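Side-chain contacts in ARO (armadillo repeats only protein) (Plasmodium falciparum Santa Lucia, PDB 5EWP), which is probably involved in moving rhoptries to the apical pole of the parasite and attaching them there, through protein binding by its armadillo repeats: residues S13-I16 against L17-D20; K56-G59 against A60-T64; V115-V118 against K119-I122; C148-T151 against C152-F156; G171-Q174 against L175-L179. One frame throughout, in Å; residues are numbered along the deposited sequence.

Contact 1: residues S13-I16 against L17-D20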
loop_
_atom_site.group_PDB
_atom_site.type_symbol
_atom_site.label_atom_id
_atom_site.label_comp_id
_atom_site.label_asym_id
_atom_site.label_seq_id
_atom_site.Cartn_x
_atom_site.Cartn_y
_atom_site.Cartn_z
ATOM N N SER A 13 -15.142 28.834 -3.443
ATOM C CA SER A 13 -13.741 28.764 -3.808
ATOM C C SER A 13 -13.546 28.232 -5.218
ATOM O O SER A 13 -14.275 27.347 -5.665
ATOM C CB SER A 13 -12.981 27.875 -2.826
ATOM O OG SER A 13 -11.781 27.381 -3.415
ATOM N N ASN A 14 -12.555 28.781 -5.911
ATOM C CA ASN A 14 -12.176 28.306 -7.225
ATOM C C ASN A 14 -11.896 26.808 -7.188
ATOM O O ASN A 14 -12.245 26.085 -8.118
ATOM C CB ASN A 14 -10.933 29.040 -7.727
ATOM C CG ASN A 14 -10.656 28.776 -9.188
ATOM O OD1 ASN A 14 -11.561 28.822 -10.018
ATOM N ND2 ASN A 14 -9.406 28.466 -9.506
ATOM N N ASP A 15 -11.262 26.356 -6.109
ATOM C CA ASP A 15 -10.867 24.944 -6.006
ATOM C C ASP A 15 -12.093 24.032 -5.944
ATOM O O ASP A 15 -12.082 22.917 -6.480
ATOM C CB ASP A 15 -9.971 24.716 -4.787
ATOM C CG ASP A 15 -8.585 25.285 -4.979
ATOM O OD1 ASP A 15 -8.317 25.816 -6.074
ATOM O OD2 ASP A 15 -7.755 25.174 -4.055
ATOM N N ILE A 16 -13.153 24.506 -5.294
ATOM C CA ILE A 16 -14.387 23.738 -5.236
ATOM C C ILE A 16 -15.025 23.660 -6.619
ATOM O O ILE A 16 -15.516 22.611 -7.025
ATOM C CB ILE A 16 -15.382 24.335 -4.220
ATOM C CG1 ILE A 16 -14.858 24.120 -2.798
ATOM C CG2 ILE A 16 -16.770 23.713 -4.392
ATOM C CD1 ILE A 16 -15.759 24.686 -1.714
ATOM N N LEU A 17 -14.999 24.764 -7.357
ATOM C CA LEU A 17 -15.536 24.745 -8.708
ATOM C C LEU A 17 -14.709 23.845 -9.618
ATOM O O LEU A 17 -15.269 23.095 -10.415
ATOM C CB LEU A 17 -15.602 26.156 -9.270
ATOM C CG LEU A 17 -16.618 26.991 -8.496
ATOM C CD1 LEU A 17 -16.710 28.341 -9.097
ATOM C CD2 LEU A 17 -17.975 26.312 -8.532
ATOM N N ARG A 18 -13.387 23.931 -9.488
ATOM C CA ARG A 18 -12.477 23.088 -10.262
ATOM C C ARG A 18 -12.728 21.626 -9.953
ATOM O O ARG A 18 -12.769 20.802 -10.858
ATOM C CB ARG A 18 -11.022 23.457 -9.976
ATOM C CG ARG A 18 -10.581 24.740 -10.666
ATOM C CD ARG A 18 -9.177 25.172 -10.248
ATOM N NE ARG A 18 -8.154 24.177 -10.563
ATOM C CZ ARG A 18 -6.966 24.110 -9.968
ATOM N NH1 ARG A 18 -6.648 24.981 -9.018
ATOM N NH2 ARG A 18 -6.097 23.171 -10.321
ATOM N N PHE A 19 -12.926 21.311 -8.674
ATOM C CA PHE A 19 -13.229 19.941 -8.286
ATOM C C PHE A 19 -14.527 19.440 -8.919
ATOM O O PHE A 19 -14.579 18.332 -9.460
ATOM C CB PHE A 19 -13.327 19.788 -6.760
ATOM C CG PHE A 19 -13.627 18.378 -6.337
ATOM C CD1 PHE A 19 -12.593 17.471 -6.129
ATOM C CD2 PHE A 19 -14.945 17.937 -6.213
ATOM C CE1 PHE A 19 -12.859 16.149 -5.765
ATOM C CE2 PHE A 19 -15.222 16.631 -5.868
ATOM C CZ PHE A 19 -14.175 15.725 -5.656
ATOM N N ASP A 20 -15.588 20.239 -8.824
ATOM C CA ASP A 20 -16.886 19.808 -9.342
ATOM C C ASP A 20 -16.841 19.557 -10.836
ATOM O O ASP A 20 -17.443 18.606 -11.332
ATOM C CB ASP A 20 -17.969 20.842 -9.016
ATOM C CG ASP A 20 -18.308 20.867 -7.544
ATOM O OD1 ASP A 20 -17.960 19.886 -6.844
ATOM O OD2 ASP A 20 -18.933 21.853 -7.086
#

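Contact 2: residues K56-G59 against A60-T64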
loop_
_atom_site.group_PDB
_atom_site.type_symbol
_atom_site.label_atom_id
_atom_site.label_comp_id
_atom_site.label_asym_id
_atom_site.label_seq_id
_atom_site.Cartn_x
_atom_site.Cartn_y
_atom_site.Cartn_z
ATOM N N LYS A 56 -10.695 15.974 4.379
ATOM C CA LYS A 56 -11.050 17.204 5.078
ATOM C C LYS A 56 -10.814 18.432 4.208
ATOM O O LYS A 56 -11.202 19.557 4.571
ATOM C CB LYS A 56 -10.249 17.322 6.388
ATOM C CG LYS A 56 -10.478 16.153 7.348
ATOM C CD LYS A 56 -9.889 16.389 8.753
ATOM C CE LYS A 56 -8.571 17.161 8.727
ATOM N NZ LYS A 56 -7.348 16.303 8.626
ATOM N N THR A 57 -10.195 18.203 3.055
ATOM C CA THR A 57 -9.886 19.256 2.084
ATOM C C THR A 57 -10.129 18.784 0.664
ATOM O O THR A 57 -10.196 17.582 0.407
ATOM C CB THR A 57 -8.415 19.732 2.170
ATOM O OG1 THR A 57 -7.550 18.600 2.013
ATOM C CG2 THR A 57 -8.109 20.421 3.500
ATOM N N ILE A 58 -10.224 19.727 -0.271
ATOM C CA ILE A 58 -10.354 19.384 -1.680
ATOM C C ILE A 58 -9.154 18.535 -2.129
ATOM O O ILE A 58 -9.292 17.626 -2.952
ATOM C CB ILE A 58 -10.483 20.658 -2.545
ATOM C CG1 ILE A 58 -11.862 21.279 -2.348
ATOM C CG2 ILE A 58 -10.264 20.360 -4.017
ATOM C CD1 ILE A 58 -12.985 20.408 -2.858
ATOM N N GLY A 59 -7.985 18.817 -1.563
ATOM C CA GLY A 59 -6.782 18.051 -1.875
ATOM C C GLY A 59 -6.930 16.568 -1.575
ATOM O O GLY A 59 -6.677 15.715 -2.428
ATOM N N ALA A 60 -7.352 16.239 -0.357
ATOM C CA ALA A 60 -7.552 14.837 -0.010
ATOM C C ALA A 60 -8.720 14.218 -0.787
ATOM O O ALA A 60 -8.696 13.035 -1.125
ATOM C CB ALA A 60 -7.774 14.692 1.479
ATOM N N LEU A 61 -9.744 15.017 -1.060
ATOM C CA LEU A 61 -10.894 14.529 -1.806
ATOM C C LEU A 61 -10.521 14.184 -3.252
ATOM O O LEU A 61 -11.021 13.219 -3.834
ATOM C CB LEU A 61 -11.992 15.578 -1.785
ATOM C CG LEU A 61 -13.346 15.143 -2.339
ATOM C CD1 LEU A 61 -13.913 13.968 -1.561
ATOM C CD2 LEU A 61 -14.279 16.342 -2.300
ATOM N N SER A 62 -9.631 14.989 -3.824
ATOM C CA SER A 62 -9.164 14.781 -5.191
ATOM C C SER A 62 -8.323 13.511 -5.264
ATOM O O SER A 62 -8.474 12.712 -6.185
ATOM C CB SER A 62 -8.366 15.993 -5.661
ATOM O OG SER A 62 -9.199 17.150 -5.739
ATOM N N ALA A 63 -7.453 13.319 -4.279
ATOM C CA ALA A 63 -6.673 12.088 -4.176
ATOM C C ALA A 63 -7.615 10.883 -4.079
ATOM O O ALA A 63 -7.355 9.833 -4.670
ATOM C CB ALA A 63 -5.727 12.143 -2.976
ATOM N N THR A 64 -8.718 11.042 -3.341
ATOM C CA THR A 64 -9.681 9.957 -3.212
ATOM C C THR A 64 -10.375 9.654 -4.562
ATOM O O THR A 64 -10.550 8.499 -4.925
ATOM C CB THR A 64 -10.723 10.274 -2.127
ATOM O OG1 THR A 64 -10.036 10.536 -0.892
ATOM C CG2 THR A 64 -11.661 9.105 -1.945
#

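Contact 3: residues V115-V118 against K119-I122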
loop_
_atom_site.group_PDB
_atom_site.type_symbol
_atom_site.label_atom_id
_atom_site.label_comp_id
_atom_site.label_asym_id
_atom_site.label_seq_id
_atom_site.Cartn_x
_atom_site.Cartn_y
_atom_site.Cartn_z
ATOM N N VAL A 115 -1.177 -2.173 -8.868
ATOM C CA VAL A 115 -1.737 -3.454 -9.285
ATOM C C VAL A 115 -1.766 -3.565 -10.804
ATOM O O VAL A 115 -2.337 -2.721 -11.497
ATOM C CB VAL A 115 -3.153 -3.675 -8.733
ATOM C CG1 VAL A 115 -3.713 -5.000 -9.248
ATOM C CG2 VAL A 115 -3.118 -3.677 -7.212
ATOM N N ASP A 116 -1.139 -4.620 -11.315
ATOM C CA ASP A 116 -1.128 -4.863 -12.751
ATOM C C ASP A 116 -0.632 -3.654 -13.534
ATOM O O ASP A 116 -1.216 -3.275 -14.559
ATOM C CB ASP A 116 -2.525 -5.265 -13.254
ATOM C CG ASP A 116 -2.954 -6.644 -12.776
ATOM O OD1 ASP A 116 -2.082 -7.475 -12.459
ATOM O OD2 ASP A 116 -4.174 -6.896 -12.716
ATOM N N ASN A 117 0.435 -3.021 -13.054
ATOM C CA ASN A 117 0.980 -1.896 -13.799
ATOM C C ASN A 117 2.429 -1.709 -13.431
ATOM O O ASN A 117 2.781 -1.030 -12.464
ATOM C CB ASN A 117 0.170 -0.598 -13.573
ATOM C CG ASN A 117 0.510 0.458 -14.606
ATOM O OD1 ASN A 117 1.645 0.942 -14.663
ATOM N ND2 ASN A 117 -0.457 0.808 -15.446
ATOM N N VAL A 118 3.276 -2.381 -14.198
ATOM C CA VAL A 118 4.694 -2.395 -13.928
ATOM C C VAL A 118 5.339 -1.016 -14.028
ATOM O O VAL A 118 6.197 -0.655 -13.208
ATOM C CB VAL A 118 5.359 -3.393 -14.890
ATOM C CG1 VAL A 118 6.819 -3.168 -14.918
ATOM C CG2 VAL A 118 5.016 -4.809 -14.433
ATOM N N LYS A 119 4.914 -0.221 -15.003
ATOM C CA LYS A 119 5.458 1.128 -15.141
ATOM C C LYS A 119 5.214 1.966 -13.892
ATOM O O LYS A 119 6.090 2.705 -13.459
ATOM C CB LYS A 119 4.856 1.838 -16.350
ATOM C CG LYS A 119 5.456 1.357 -17.672
ATOM C CD LYS A 119 4.960 2.160 -18.851
ATOM C CE LYS A 119 5.660 1.697 -20.120
ATOM N NZ LYS A 119 5.301 2.537 -21.299
ATOM N N ASN A 120 4.018 1.848 -13.328
ATOM C CA ASN A 120 3.708 2.580 -12.104
ATOM C C ASN A 120 4.587 2.150 -10.947
ATOM O O ASN A 120 5.022 2.980 -10.148
ATOM C CB ASN A 120 2.237 2.394 -11.710
ATOM C CG ASN A 120 1.296 3.157 -12.615
ATOM O OD1 ASN A 120 1.731 3.965 -13.420
ATOM N ND2 ASN A 120 -0.016 2.921 -12.457
ATOM N N CYS A 121 4.837 0.846 -10.836
ATOM C CA CYS A 121 5.643 0.337 -9.734
ATOM C C CYS A 121 7.069 0.840 -9.857
ATOM O O CYS A 121 7.708 1.217 -8.869
ATOM C CB CYS A 121 5.616 -1.198 -9.697
ATOM S SG CYS A 121 4.029 -1.878 -9.187
ATOM N N ILE A 122 7.576 0.822 -11.086
ATOM C CA ILE A 122 8.903 1.369 -11.357
ATOM C C ILE A 122 8.968 2.844 -10.978
ATOM O O ILE A 122 9.923 3.290 -10.317
ATOM C CB ILE A 122 9.285 1.190 -12.838
ATOM C CG1 ILE A 122 9.529 -0.290 -13.135
ATOM C CG2 ILE A 122 10.542 1.998 -13.159
ATOM C CD1 ILE A 122 9.653 -0.621 -14.642
#

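Contact 4: residues C148-T151 against C152-F156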
loop_
_atom_site.group_PDB
_atom_site.type_symbol
_atom_site.label_atom_id
_atom_site.label_comp_id
_atom_site.label_asym_id
_atom_site.label_seq_id
_atom_site.Cartn_x
_atom_site.Cartn_y
_atom_site.Cartn_z
ATOM N N CYS A 148 -0.015 -0.976 2.511
ATOM C CA CYS A 148 1.381 -0.586 2.370
ATOM C C CYS A 148 2.259 -1.800 2.055
ATOM O O CYS A 148 3.114 -1.738 1.173
ATOM C CB CYS A 148 1.876 0.099 3.634
ATOM S SG CYS A 148 1.247 1.801 3.807
ATOM N N ALA A 149 2.008 -2.907 2.746
ATOM C CA ALA A 149 2.771 -4.136 2.521
ATOM C C ALA A 149 2.586 -4.649 1.095
ATOM O O ALA A 149 3.558 -5.041 0.445
ATOM C CB ALA A 149 2.372 -5.209 3.529
ATOM N N GLN A 150 1.345 -4.634 0.613
ATOM C CA GLN A 150 1.043 -5.089 -0.751
ATOM C C GLN A 150 1.743 -4.220 -1.788
ATOM O O GLN A 150 2.271 -4.726 -2.761
ATOM C CB GLN A 150 -0.463 -5.085 -1.014
ATOM C CG GLN A 150 -0.856 -5.643 -2.392
ATOM C CD GLN A 150 -0.601 -7.136 -2.513
ATOM O OE1 GLN A 150 0.119 -7.600 -3.416
ATOM N NE2 GLN A 150 -1.199 -7.901 -1.613
ATOM N N THR A 151 1.716 -2.908 -1.591
ATOM C CA THR A 151 2.346 -1.993 -2.540
ATOM C C THR A 151 3.857 -2.189 -2.565
ATOM O O THR A 151 4.476 -2.221 -3.634
ATOM C CB THR A 151 1.992 -0.532 -2.194
ATOM O OG1 THR A 151 0.575 -0.452 -2.072
ATOM C CG2 THR A 151 2.422 0.409 -3.313
ATOM N N CYS A 152 4.450 -2.329 -1.386
ATOM C CA CYS A 152 5.880 -2.661 -1.306
ATOM C C CYS A 152 6.205 -3.908 -2.102
ATOM O O CYS A 152 7.187 -3.941 -2.843
ATOM C CB CYS A 152 6.322 -2.877 0.130
ATOM S SG CYS A 152 6.422 -1.332 1.056
ATOM N N ARG A 153 5.394 -4.946 -1.924
ATOM C CA ARG A 153 5.636 -6.208 -2.622
ATOM C C ARG A 153 5.481 -6.034 -4.124
ATOM O O ARG A 153 6.293 -6.554 -4.907
ATOM C CB ARG A 153 4.704 -7.300 -2.109
ATOM C CG ARG A 153 4.792 -8.629 -2.890
ATOM C CD ARG A 153 3.740 -8.703 -3.985
ATOM N NE ARG A 153 3.904 -9.894 -4.818
ATOM C CZ ARG A 153 3.378 -10.024 -6.028
ATOM N NH1 ARG A 153 2.670 -9.036 -6.547
ATOM N NH2 ARG A 153 3.561 -11.141 -6.722
ATOM N N ASN A 154 4.436 -5.315 -4.532
ATOM C CA ASN A 154 4.200 -5.119 -5.968
ATOM C C ASN A 154 5.376 -4.414 -6.619
ATOM O O ASN A 154 5.713 -4.680 -7.785
ATOM C CB ASN A 154 2.889 -4.352 -6.207
ATOM C CG ASN A 154 1.646 -5.202 -5.894
ATOM O OD1 ASN A 154 1.738 -6.417 -5.750
ATOM N ND2 ASN A 154 0.487 -4.562 -5.816
ATOM N N ILE A 155 6.023 -3.537 -5.859
ATOM C CA ILE A 155 7.241 -2.876 -6.322
ATOM C C ILE A 155 8.454 -3.806 -6.273
ATOM O O ILE A 155 9.141 -3.955 -7.290
ATOM C CB ILE A 155 7.541 -1.602 -5.485
ATOM C CG1 ILE A 155 6.463 -0.549 -5.751
ATOM C CG2 ILE A 155 8.912 -1.028 -5.811
ATOM C CD1 ILE A 155 6.383 0.540 -4.654
ATOM N N PHE A 156 8.745 -4.434 -5.127
ATOM C CA PHE A 156 10.072 -5.051 -5.025
ATOM C C PHE A 156 10.201 -6.352 -5.818
ATOM O O PHE A 156 11.318 -6.764 -6.113
ATOM C CB PHE A 156 10.544 -5.257 -3.551
ATOM C CG PHE A 156 9.743 -6.242 -2.700
ATOM C CD1 PHE A 156 9.589 -7.575 -3.050
ATOM C CD2 PHE A 156 9.246 -5.833 -1.462
ATOM C CE1 PHE A 156 8.898 -8.459 -2.225
ATOM C CE2 PHE A 156 8.565 -6.708 -0.640
ATOM C CZ PHE A 156 8.388 -8.014 -1.007
#

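Contact 5: residues G171-Q174 against L175-L179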
loop_
_atom_site.group_PDB
_atom_site.type_symbol
_atom_site.label_atom_id
_atom_site.label_comp_id
_atom_site.label_asym_id
_atom_site.label_seq_id
_atom_site.Cartn_x
_atom_site.Cartn_y
_atom_site.Cartn_z
ATOM N N GLY A 171 12.526 -2.828 5.556
ATOM C CA GLY A 171 11.285 -3.416 5.095
ATOM C C GLY A 171 11.016 -4.834 5.562
ATOM O O GLY A 171 9.868 -5.203 5.784
ATOM N N ILE A 172 12.059 -5.649 5.695
ATOM C CA ILE A 172 11.853 -7.024 6.133
ATOM C C ILE A 172 11.444 -7.071 7.612
ATOM O O ILE A 172 10.590 -7.869 8.006
ATOM C CB ILE A 172 13.103 -7.881 5.874
ATOM C CG1 ILE A 172 13.259 -8.110 4.366
ATOM C CG2 ILE A 172 13.004 -9.224 6.584
ATOM C CD1 ILE A 172 12.071 -8.827 3.748
ATOM N N THR A 173 12.043 -6.207 8.421
ATOM C CA THR A 173 11.617 -6.070 9.809
ATOM C C THR A 173 10.110 -5.822 9.906
ATOM O O THR A 173 9.411 -6.509 10.649
ATOM C CB THR A 173 12.363 -4.932 10.515
ATOM O OG1 THR A 173 13.777 -5.121 10.359
ATOM C CG2 THR A 173 12.004 -4.902 12.004
ATOM N N GLN A 174 9.605 -4.867 9.130
ATOM C CA GLN A 174 8.188 -4.542 9.196
ATOM C C GLN A 174 7.320 -5.682 8.669
ATOM O O GLN A 174 6.281 -5.988 9.251
ATOM C CB GLN A 174 7.895 -3.254 8.435
ATOM C CG GLN A 174 8.562 -2.051 9.028
ATOM C CD GLN A 174 8.390 -1.985 10.532
ATOM O OE1 GLN A 174 7.280 -2.113 11.048
ATOM N NE2 GLN A 174 9.495 -1.809 11.242
ATOM N N LEU A 175 7.737 -6.321 7.572
ATOM C CA LEU A 175 6.968 -7.445 7.051
ATOM C C LEU A 175 6.860 -8.580 8.030
ATOM O O LEU A 175 5.797 -9.182 8.195
ATOM C CB LEU A 175 7.584 -8.006 5.764
ATOM C CG LEU A 175 7.181 -7.464 4.418
ATOM C CD1 LEU A 175 7.825 -8.349 3.328
ATOM C CD2 LEU A 175 5.654 -7.470 4.328
ATOM N N VAL A 176 7.989 -8.902 8.653
ATOM C CA VAL A 176 8.033 -10.001 9.595
ATOM C C VAL A 176 7.130 -9.672 10.778
ATOM O O VAL A 176 6.432 -10.541 11.294
ATOM C CB VAL A 176 9.481 -10.304 10.041
ATOM C CG1 VAL A 176 9.497 -11.244 11.238
ATOM C CG2 VAL A 176 10.262 -10.916 8.885
ATOM N N ASN A 177 7.111 -8.407 11.188
ATOM C CA ASN A 177 6.207 -7.987 12.253
ATOM C C ASN A 177 4.733 -8.155 11.907
ATOM O O ASN A 177 3.898 -8.347 12.793
ATOM C CB ASN A 177 6.461 -6.529 12.631
ATOM C CG ASN A 177 7.755 -6.348 13.387
ATOM O OD1 ASN A 177 8.439 -7.321 13.711
ATOM N ND2 ASN A 177 8.101 -5.098 13.676
ATOM N N LEU A 178 4.402 -8.110 10.622
ATOM C CA LEU A 178 3.018 -8.325 10.222
ATOM C C LEU A 178 2.588 -9.769 10.453
ATOM O O LEU A 178 1.401 -10.071 10.420
ATOM C CB LEU A 178 2.798 -7.939 8.751
ATOM C CG LEU A 178 2.936 -6.440 8.447
ATOM C CD1 LEU A 178 2.690 -6.111 6.975
ATOM C CD2 LEU A 178 2.023 -5.638 9.321
ATOM N N LEU A 179 3.547 -10.662 10.700
ATOM C CA LEU A 179 3.212 -12.053 11.000
ATOM C C LEU A 179 2.656 -12.235 12.421
ATOM O O LEU A 179 1.998 -13.238 12.717
ATOM C CB LEU A 179 4.441 -12.948 10.837
ATOM C CG LEU A 179 5.091 -13.014 9.457
ATOM C CD1 LEU A 179 6.438 -13.742 9.552
ATOM C CD2 LEU A 179 4.170 -13.709 8.468
#

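Contact 1: residues S13-I16 against L17-D20
The amide of Asn-14 and the guanidinium of Arg-18 lie one helical turn apart, their planes 40° from each other. ND2 of Asn-14 approaches the guanidinium at a slant and touches the aliphatic chain, at 3.4 Å from CD of Arg-18. The Asp-15 carboxylate is turned much more steeply, 80° from the guanidinium plane. Its OD1 makes a long salt bridge to NH1 of Arg-18, 3.5 Å, also from a slanting direction. Asp-15 and Arg-18 point the same way, and a bend at chi3 (60°) brings the guanidinium round to the acid. Both ends have stronger partners: Arg-18 NE bridges to Glu-30, and Asp-15 OD2 bonds to Ser-37. At the edge of the Phe-19 ring, in its plane, is OD1 of Asp-20. The ring leads away from the S13-I16 segment and meets Phe-31 and helix 58-70. Under these groups the backbone is regular. Arg-18 N bonds to Asn-14 O at 2.8 Å, and Phe-19 N to Asp-15 O at the same length. OG of Ser-13 accepts from Asp-15 N, 2.9 Å. This is a serine N-cap at the start of helix 14-25, at the N-terminal end of the armadillo-repeat fold.

Contact 2: residues K56-G59 against A60-T64
Ser-62 folds back onto Ile-58, one turn earlier in the helix. Its CB rests 3.3 Å from Ile-58 O. The side chain then turns so that OG stands beside its own backbone N (chi1 -65°), which brings the hydroxyl to the same carbonyl. OG donates to Ile-58 O at 2.8 Å. The donor sits above the carbonyl plane, 39° out of it, and not on a lone pair. Ser-62 N also donates to Ile-58 O, from the opposite face, so two bonds grip one oxygen. OG also lies 3.8 Å from the CG2 methyl of Ile-58. All of this is buried, and Phe-19, Phe-31 and Leu-34 pack against Ser-62.

The segment begins helix 58-70, which is part of the armadillo-type stack of helices. Thr-57 is its N-cap. OG1 of Thr-57 accepts a weak bond from Ala-60 N, 3.4 Å long but nearly straight at 170°. OG1 stands between the backbone N and the carbonyl carbon of its own residue, facing the first turn. The same oxygen has a weak bond with Arg-102. Thr-57 O takes the first regular helical bond, from Leu-61 N at 3.0 Å.

Ile-58 and Leu-61 meet more loosely, through CD1 of Ile-58 and CD2 of Leu-61, 4.3 Å apart. Further on, Thr-64 repeats the serine pattern: its OG1 gives a 2.8 Å bond to Ala-60 O, and Thr-64 N reaches that oxygen from the other face. CB of Ala-60 touches Asp-101 and Arg-102 of helix 100-113.

Contact 3: residues V115-V118 against K119-I122
Asn-117 lays its amide over the amide of Asn-120, three residues on. The two planes are only 13° apart, so the groups are stacked. CG of Asn-117 is 3.4 Å from CG of Asn-120, and OD1 of Asn-117 is 3.0 Å from that same CG. That oxygen does not bond to the amide it covers. It accepts instead from the backbone, Asn-120 N, at 2.9 Å with an N-H...O angle of 153°. With CG turned opposite the backbone N (chi1 -165°), the Asn-117 amide can face the first turn of the helix. Its ND2 bonds to Asp-80.

The Asn-120 amide is buried and held at both ends. OD1 accepts from Arg-83, and ND2 donates to the carbonyls of Lys-79 and Leu-113. Arg-83 would tend to polarise this amide. These bonds limit its rotation, and so fix the surface on which Asn-117 lies.

CG1 of Val-118 meets CD1 of Ile-122 at 3.8 Å. Val-118 is exposed and Ile-122 partly so. Cys-121 is buried and touches Asn-154 and Ile-155 of helix 142-156. Its SG also comes to 3.6 Å from Asn-117 O, and Cys-121 N donates to that same oxygen. This is an asparagine N-cap at the start of helix 118-126, tied by its side chains to helix 77-84 of the armadillo-repeat stack.

Contact 4: residues C148-T151 against C152-F156
Thr-151 and Ile-155 meet on the packed side of the helix, while Gln-150 and Arg-153, both partly exposed, form the looser side. On the packed side, CD1 of Ile-155 lies 3.5 Å from Thr-151 O and 4.2 Å from CG2 of Thr-151. The same carbonyl accepts from Ile-155 N. The Thr-151 hydroxyl lies beside its backbone N (chi1 -52°) and turns back along the helix to bond to Ala-147 O. This satisfies a buried polar group and leaves CG2 to face Ile-155. Cys-152 is also buried, its CB 3.5 Å from Ala-149 O. Leu-133 of helix 130-136 packs on Thr-151, Cys-152 and Ile-155. CA of Arg-153 lies over the centre of the buried Phe-156 ring, 3.5 Å above its plane.

Helix 142-156 lies near the centre of the chain, where helices stack in the armadillo manner. Helices 118-126, 130-136 and 192-205 all touch it here.

On the looser side, the Gln-150 chain bends at chi2 (68°) and passes over a buried Asn-154, CG of Gln-150 lying 3.8 Å from ND2 of Asn-154. The orientation of the Gln-150 amide is doubtful. Asn-154 is better defined: its OD1 accepts from Arg-153 NH1 at 2.9 Å, almost in the guanidinium plane, and its ND2 bonds to Ser-114. Arg-153 NE forms a salt bridge to Asp-203.

Contact 5: residues G171-Q174 against L175-L179
Ile-172 touches two residues of the next turn. Its CG2 meets CG2 of Val-176 at 4.0 Å, and its CD1 meets CD1 of Leu-175 at 4.3 Å. Val-176 comes closer to the backbone: its CG2 lies 3.2 Å from Ile-172 O. That branch stands beside the backbone N, opposite the carbonyl carbon, which turns it back along the helix.

The Asn-177 side chain lies against Thr-173 O, its CG at 3.2 Å, but makes no hydrogen bond to it through OD1, as both oxygens are acceptors. The Gln-174 and Asn-177 amides are near each other and almost perpendicular, 88° apart. OE1 of Gln-174 is 4.1 Å from ND2 of Asn-177, too long for a hydrogen bond.

Backbone bonds set these neighbours. Val-176 N donates to Ile-172 O at 2.9 Å, and Asn-177 N to Thr-173 O at 3.0 Å. The bond from Leu-178 N to Gln-174 O is weak and bent (134°); Leu-178 N also donates to Leu-175 O. Further out, Phe-166 covers Ile-172 and Leu-175, and Met-137 lies against Gln-174 and Leu-175.

The chemistry is two-sided. Branched apolar chains fill the buried face of helix 171-177, while threonine and amides occupy the more exposed one, as expected for a short amphipathic helix packed in an armadillo-repeat stack.

How the contacts relate
The five contacts come in series along the chain, from contact 1 near the N-terminus to contact 5. They lie on or at the start of five helices: 14-25, 58-70, 118-126, 142-156 and 171-177. Contacts 1 and 2 have centres about 12 Å apart and touch where helix 14-25 packs on helix 58-70. Contacts 3 and 4 touch where helix 118-126 meets helix 142-156. Contacts 4 and 5 also touch, helix 142-156 against 171-177. The two groups are separate: contacts 2 and 4 are about 13 Å apart at their nearest atoms. Contacts 1 and 5 are about 42 Å apart between centres. Each group joins helices that pack side by side, consistent with an elongated armadillo-repeat solenoid.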